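Local coordinates for protein YHDH (Escherichia coli, PDB 1O89) that probably catalyses the NADPH-dependent reduction of acrylyl-CoA to propanoyl-CoA, working as a homodimer of the zinc-containing alcohol dehydrogenase family, at residues I74-F86 with L106-A120. Numbering follows the deposited sequence.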
loop_
_atom_site.group_PDB
_atom_site.type_symbol
_atom_site.label_atom_id
_atom_site.label_comp_id
_atom_site.label_asym_id
_atom_site.label_seq_id
_atom_site.Cartn_x
_atom_site.Cartn_y
_atom_site.Cartn_z
ATOM N N ILE A 74 11.145 13.212 -21.127
ATOM C CA ILE A 74 11.505 11.841 -20.771
ATOM C C ILE A 74 12.980 11.593 -21.096
ATOM O O ILE A 74 13.551 10.548 -20.743
ATOM C CB ILE A 74 10.563 10.866 -21.535
ATOM C CG1 ILE A 74 9.169 10.922 -20.903
ATOM C CG2 ILE A 74 11.091 9.418 -21.560
ATOM C CD1 ILE A 74 8.076 10.432 -21.800
ATOM N N ILE A 75 13.597 12.571 -21.761
ATOM C CA ILE A 75 14.958 12.429 -22.256
ATOM C C ILE A 75 15.786 13.642 -21.850
ATOM O O ILE A 75 15.449 14.789 -22.145
ATOM C CB ILE A 75 14.956 12.221 -23.790
ATOM C CG1 ILE A 75 13.993 11.074 -24.144
ATOM C CG2 ILE A 75 16.390 11.961 -24.303
ATOM C CD1 ILE A 75 14.267 10.397 -25.442
ATOM N N ARG A 76 16.867 13.348 -21.143
ATOM C CA ARG A 76 17.810 14.346 -20.672
ATOM C C ARG A 76 19.087 14.297 -21.527
ATOM O O ARG A 76 19.731 15.323 -21.729
ATOM C CB ARG A 76 18.120 14.075 -19.194
ATOM C CG ARG A 76 19.491 14.540 -18.732
ATOM C CD ARG A 76 19.679 14.572 -17.233
ATOM N NE ARG A 76 20.766 15.478 -16.901
ATOM C CZ ARG A 76 20.744 16.382 -15.929
ATOM N NH1 ARG A 76 19.684 16.529 -15.137
ATOM N NH2 ARG A 76 21.803 17.147 -15.739
ATOM N N ASN A 77 19.425 13.108 -22.038
ATOM C CA ASN A 77 20.713 12.855 -22.669
ATOM C C ASN A 77 20.585 12.609 -24.161
ATOM O O ASN A 77 19.906 11.682 -24.593
ATOM C CB ASN A 77 21.390 11.647 -22.020
ATOM C CG ASN A 77 21.487 11.771 -20.512
ATOM O OD1 ASN A 77 20.492 11.589 -19.820
ATOM N ND2 ASN A 77 22.677 12.072 -19.995
ATOM N N PHE A 78 21.274 13.438 -24.934
ATOM C CA PHE A 78 21.266 13.385 -26.378
ATOM C C PHE A 78 22.707 13.238 -26.892
ATOM O O PHE A 78 23.642 13.740 -26.274
ATOM C CB PHE A 78 20.624 14.649 -26.942
ATOM C CG PHE A 78 19.181 14.829 -26.546
ATOM C CD1 PHE A 78 18.154 14.301 -27.332
ATOM C CD2 PHE A 78 18.841 15.537 -25.392
ATOM C CE1 PHE A 78 16.820 14.466 -26.970
ATOM C CE2 PHE A 78 17.507 15.710 -25.028
ATOM C CZ PHE A 78 16.496 15.172 -25.820
ATOM N N PRO A 79 22.898 12.569 -28.028
ATOM C CA PRO A 79 21.810 12.033 -28.851
ATOM C C PRO A 79 21.231 10.749 -28.254
ATOM O O PRO A 79 21.922 10.079 -27.493
ATOM C CB PRO A 79 22.490 11.755 -30.206
ATOM C CG PRO A 79 23.978 11.741 -29.948
ATOM C CD PRO A 79 24.226 12.268 -28.585
ATOM N N MET A 80 19.994 10.409 -28.605
ATOM C CA MET A 80 19.309 9.265 -27.987
ATOM C C MET A 80 18.522 8.477 -28.998
ATOM O O MET A 80 17.833 9.060 -29.817
ATOM C CB MET A 80 18.356 9.768 -26.892
ATOM C CG MET A 80 17.552 8.690 -26.177
ATOM S SD MET A 80 18.561 7.403 -25.439
ATOM C CE MET A 80 19.740 8.357 -24.607
ATOM N N ILE A 81 18.617 7.152 -28.933
ATOM C CA ILE A 81 17.740 6.269 -29.698
ATOM C C ILE A 81 16.569 5.853 -28.792
ATOM O O ILE A 81 16.788 5.182 -27.787
ATOM C CB ILE A 81 18.477 5.025 -30.167
ATOM C CG1 ILE A 81 19.565 5.384 -31.181
ATOM C CG2 ILE A 81 17.496 4.041 -30.795
ATOM C CD1 ILE A 81 20.464 4.215 -31.539
ATOM N N PRO A 82 15.343 6.238 -29.138
ATOM C CA PRO A 82 14.175 5.910 -28.323
ATOM C C PRO A 82 13.727 4.461 -28.528
ATOM O O PRO A 82 14.375 3.689 -29.234
ATOM C CB PRO A 82 13.119 6.888 -28.822
ATOM C CG PRO A 82 13.485 7.146 -30.244
ATOM C CD PRO A 82 14.972 6.971 -30.357
ATOM N N GLY A 83 12.622 4.102 -27.895
ATOM C CA GLY A 83 12.081 2.742 -27.935
ATOM C C GLY A 83 12.318 2.048 -26.608
ATOM O O GLY A 83 13.352 1.412 -26.425
ATOM N N ILE A 84 11.371 2.177 -25.678
ATOM C CA ILE A 84 11.515 1.537 -24.376
ATOM C C ILE A 84 11.324 0.037 -24.426
ATOM O O ILE A 84 11.720 -0.651 -23.493
ATOM C CB ILE A 84 10.576 2.163 -23.297
ATOM C CG1 ILE A 84 9.090 1.967 -23.640
ATOM C CG2 ILE A 84 10.908 3.646 -23.108
ATOM C CD1 ILE A 84 8.145 2.519 -22.568
ATOM N N ASP A 85 10.705 -0.462 -25.491
ATOM C CA ASP A 85 10.530 -1.901 -25.695
ATOM C C ASP A 85 11.231 -2.355 -26.975
ATOM O O ASP A 85 11.210 -1.644 -27.976
ATOM C CB ASP A 85 9.057 -2.245 -25.915
ATOM C CG ASP A 85 8.157 -1.809 -24.796
ATOM O OD1 ASP A 85 8.623 -1.477 -23.673
ATOM O OD2 ASP A 85 6.919 -1.784 -24.980
ATOM N N PHE A 86 11.850 -3.524 -26.950
ATOM C CA PHE A 86 12.221 -4.188 -28.192
ATOM C C PHE A 86 12.219 -5.700 -28.047
ATOM O O PHE A 86 12.237 -6.223 -26.950
ATOM C CB PHE A 86 13.572 -3.677 -28.743
ATOM C CG PHE A 86 14.778 -4.020 -27.894
ATOM C CD1 PHE A 86 15.311 -5.293 -27.896
ATOM C CD2 PHE A 86 15.398 -3.052 -27.134
ATOM C CE1 PHE A 86 16.431 -5.594 -27.128
ATOM C CE2 PHE A 86 16.523 -3.350 -26.376
ATOM C CZ PHE A 86 17.034 -4.619 -26.377
ATOM N N LEU A 106 12.930 -7.062 -24.330
ATOM C CA LEU A 106 13.291 -6.114 -23.303
ATOM C C LEU A 106 12.210 -5.070 -23.201
ATOM O O LEU A 106 11.710 -4.594 -24.232
ATOM C CB LEU A 106 14.619 -5.428 -23.643
ATOM C CG LEU A 106 15.102 -4.441 -22.568
ATOM C CD1 LEU A 106 16.617 -4.464 -22.422
ATOM C CD2 LEU A 106 14.629 -2.997 -22.833
ATOM N N THR A 107 11.824 -4.752 -21.965
ATOM C CA THR A 107 11.133 -3.505 -21.639
ATOM C C THR A 107 11.810 -2.843 -20.441
ATOM O O THR A 107 12.406 -3.515 -19.601
ATOM C CB THR A 107 9.630 -3.735 -21.378
ATOM O OG1 THR A 107 9.442 -4.544 -20.208
ATOM C CG2 THR A 107 9.030 -4.569 -22.521
ATOM N N GLY A 108 11.741 -1.514 -20.402
ATOM C CA GLY A 108 12.210 -0.727 -19.272
ATOM C C GLY A 108 13.721 -0.589 -19.113
ATOM O O GLY A 108 14.483 -0.598 -20.079
ATOM N N TRP A 109 14.122 -0.441 -17.859
ATOM C CA TRP A 109 15.512 -0.283 -17.409
ATOM C C TRP A 109 16.159 1.048 -17.810
ATOM O O TRP A 109 17.343 1.233 -17.610
ATOM C CB TRP A 109 16.381 -1.467 -17.841
ATOM C CG TRP A 109 15.978 -2.783 -17.236
ATOM C CD1 TRP A 109 15.436 -3.841 -17.886
ATOM C CD2 TRP A 109 16.104 -3.181 -15.870
ATOM N NE1 TRP A 109 15.206 -4.875 -17.014
ATOM C CE2 TRP A 109 15.610 -4.498 -15.767
ATOM C CE3 TRP A 109 16.604 -2.568 -14.720
ATOM C CZ2 TRP A 109 15.597 -5.199 -14.573
ATOM C CZ3 TRP A 109 16.577 -3.267 -13.521
ATOM C CH2 TRP A 109 16.080 -4.567 -13.460
ATOM N N GLY A 110 15.358 1.997 -18.295
ATOM C CA GLY A 110 15.854 3.266 -18.809
ATOM C C GLY A 110 16.171 3.207 -20.306
ATOM O O GLY A 110 16.527 4.218 -20.916
ATOM N N VAL A 111 16.042 2.024 -20.899
ATOM C CA VAL A 111 16.266 1.841 -22.323
ATOM C C VAL A 111 15.253 2.681 -23.100
ATOM O O VAL A 111 14.073 2.734 -22.760
ATOM C CB VAL A 111 16.179 0.342 -22.713
ATOM C CG1 VAL A 111 16.386 0.145 -24.196
ATOM C CG2 VAL A 111 17.218 -0.476 -21.929
ATOM N N GLY A 112 15.721 3.341 -24.155
ATOM C CA GLY A 112 14.907 4.312 -24.868
ATOM C C GLY A 112 14.784 5.682 -24.223
ATOM O O GLY A 112 14.209 6.579 -24.835
ATOM N N GLU A 113 15.329 5.852 -23.020
ATOM C CA GLU A 113 15.246 7.108 -22.282
ATOM C C GLU A 113 16.632 7.681 -21.990
ATOM O O GLU A 113 16.956 8.774 -22.450
ATOM C CB GLU A 113 14.478 6.928 -20.966
ATOM C CG GLU A 113 13.075 6.376 -21.142
ATOM C CD GLU A 113 12.357 6.202 -19.819
ATOM O OE1 GLU A 113 11.747 7.185 -19.329
ATOM O OE2 GLU A 113 12.419 5.089 -19.257
ATOM N N ASN A 114 17.436 6.960 -21.214
ATOM C CA ASN A 114 18.810 7.372 -20.960
ATOM C C ASN A 114 19.843 6.353 -21.446
ATOM O O ASN A 114 21.037 6.472 -21.157
ATOM C CB ASN A 114 19.007 7.723 -19.477
ATOM C CG ASN A 114 18.732 6.556 -18.547
ATOM O OD1 ASN A 114 18.774 5.387 -18.943
ATOM N ND2 ASN A 114 18.460 6.873 -17.288
ATOM N N HIS A 115 19.376 5.375 -22.219
ATOM C CA HIS A 115 20.232 4.352 -22.783
ATOM C C HIS A 115 19.655 3.984 -24.153
ATOM O O HIS A 115 18.476 3.701 -24.249
ATOM C CB HIS A 115 20.286 3.148 -21.827
ATOM C CG HIS A 115 21.112 2.005 -22.325
ATOM N ND1 HIS A 115 22.279 1.607 -21.713
ATOM C CD2 HIS A 115 20.935 1.163 -23.373
ATOM C CE1 HIS A 115 22.792 0.581 -22.368
ATOM N NE2 HIS A 115 21.990 0.284 -23.373
ATOM N N TRP A 116 20.470 4.005 -25.202
ATOM C CA TRP A 116 20.003 3.769 -26.569
ATOM C C TRP A 116 19.142 2.520 -26.650
ATOM O O TRP A 116 19.564 1.448 -26.251
ATOM C CB TRP A 116 21.171 3.645 -27.557
ATOM C CG TRP A 116 21.822 4.950 -27.938
ATOM C CD1 TRP A 116 21.600 6.186 -27.387
ATOM C CD2 TRP A 116 22.805 5.144 -28.952
ATOM N NE1 TRP A 116 22.387 7.132 -27.998
ATOM C CE2 TRP A 116 23.133 6.519 -28.971
ATOM C CE3 TRP A 116 23.453 4.291 -29.857
ATOM C CZ2 TRP A 116 24.077 7.054 -29.853
ATOM C CZ3 TRP A 116 24.382 4.830 -30.742
ATOM C CH2 TRP A 116 24.684 6.200 -30.728
ATOM N N GLY A 117 17.957 2.662 -27.224
ATOM C CA GLY A 117 16.946 1.631 -27.165
ATOM C C GLY A 117 16.552 1.028 -28.482
ATOM O O GLY A 117 17.385 0.826 -29.355
ATOM N N GLY A 118 15.254 0.786 -28.633
ATOM C CA GLY A 118 14.741 -0.174 -29.596
ATOM C C GLY A 118 14.556 0.268 -31.016
ATOM O O GLY A 118 14.433 -0.574 -31.894
ATOM N N LEU A 119 14.528 1.566 -31.276
ATOM C CA LEU A 119 14.258 2.046 -32.634
ATOM C C LEU A 119 15.555 2.094 -33.436
ATOM O O LEU A 119 16.017 3.135 -33.887
ATOM C CB LEU A 119 13.505 3.389 -32.616
ATOM C CG LEU A 119 11.972 3.383 -32.351
ATOM C CD1 LEU A 119 11.279 2.065 -32.640
ATOM C CD2 LEU A 119 11.702 3.703 -30.942
ATOM N N ALA A 120 16.121 0.911 -33.624
ATOM C CA ALA A 120 17.431 0.745 -34.222
ATOM C C ALA A 120 17.606 -0.726 -34.583
ATOM O O ALA A 120 16.966 -1.580 -33.977
ATOM C CB ALA A 120 18.503 1.172 -33.255
HETATM O O HOH W 1 11.772 6.293 -25.600
#
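With CG anti to its carbonyl carbon (chi1 -76°), the W116 side chain lies alongside the backbone of 79-81, while I81, turned the same way about its own first torsion (chi1 -66°), swings CG1 and CD1 over one face of the indole. CD1 of I81 comes within 3.4 Å of CE3 of W116, and CG1 makes a CH-pi contact with the five-membered ring. At the ring's edge, NE1 of W116 gives a hydrogen bond to O of P79, 3.0 Å long; that oxygen lies close to the indole plane, although NE1 stands above the carbonyl plane. Tryptophan thus supplies both a flat apolar face and an N-H at its rim. M80, unbranched and flexible, bends at chi2 and chi3 to bring its sulfur to the ring edge, a Met-aromatic contact with SD 3.8 Å from CD1 of W116. Were W116 an alanine, O of P79 would probably lose its indole donor, and CG1 and CD1 of I81 the flat face they rest on. Both segments belong to the GroES-like domain of the medium-chain dehydrogenase fold, where strands 85-93 and 103-107 form a beta hairpin: N and O of F86 pair with O and N of L106 as an antiparallel hydrogen-bonded pair, and CB of L106 sits over the phenyl face. Beyond the hairpin strands, backbone hydrogen bonds join the two loops: N of G117 to O of I81 (2.8 Å), N of L119 to O of P82, and N of G118 to O of G83, on a lone pair. Glycine suits G112, G117 and G118 because a beta carbon at each would run into the facing backbone. A water bridges N of G83 and O of G112. The aliphatic part of E113 packs against CG2 of I74 and of I84, leaving its carboxylate to form a salt bridge with K63 of helix 62-69.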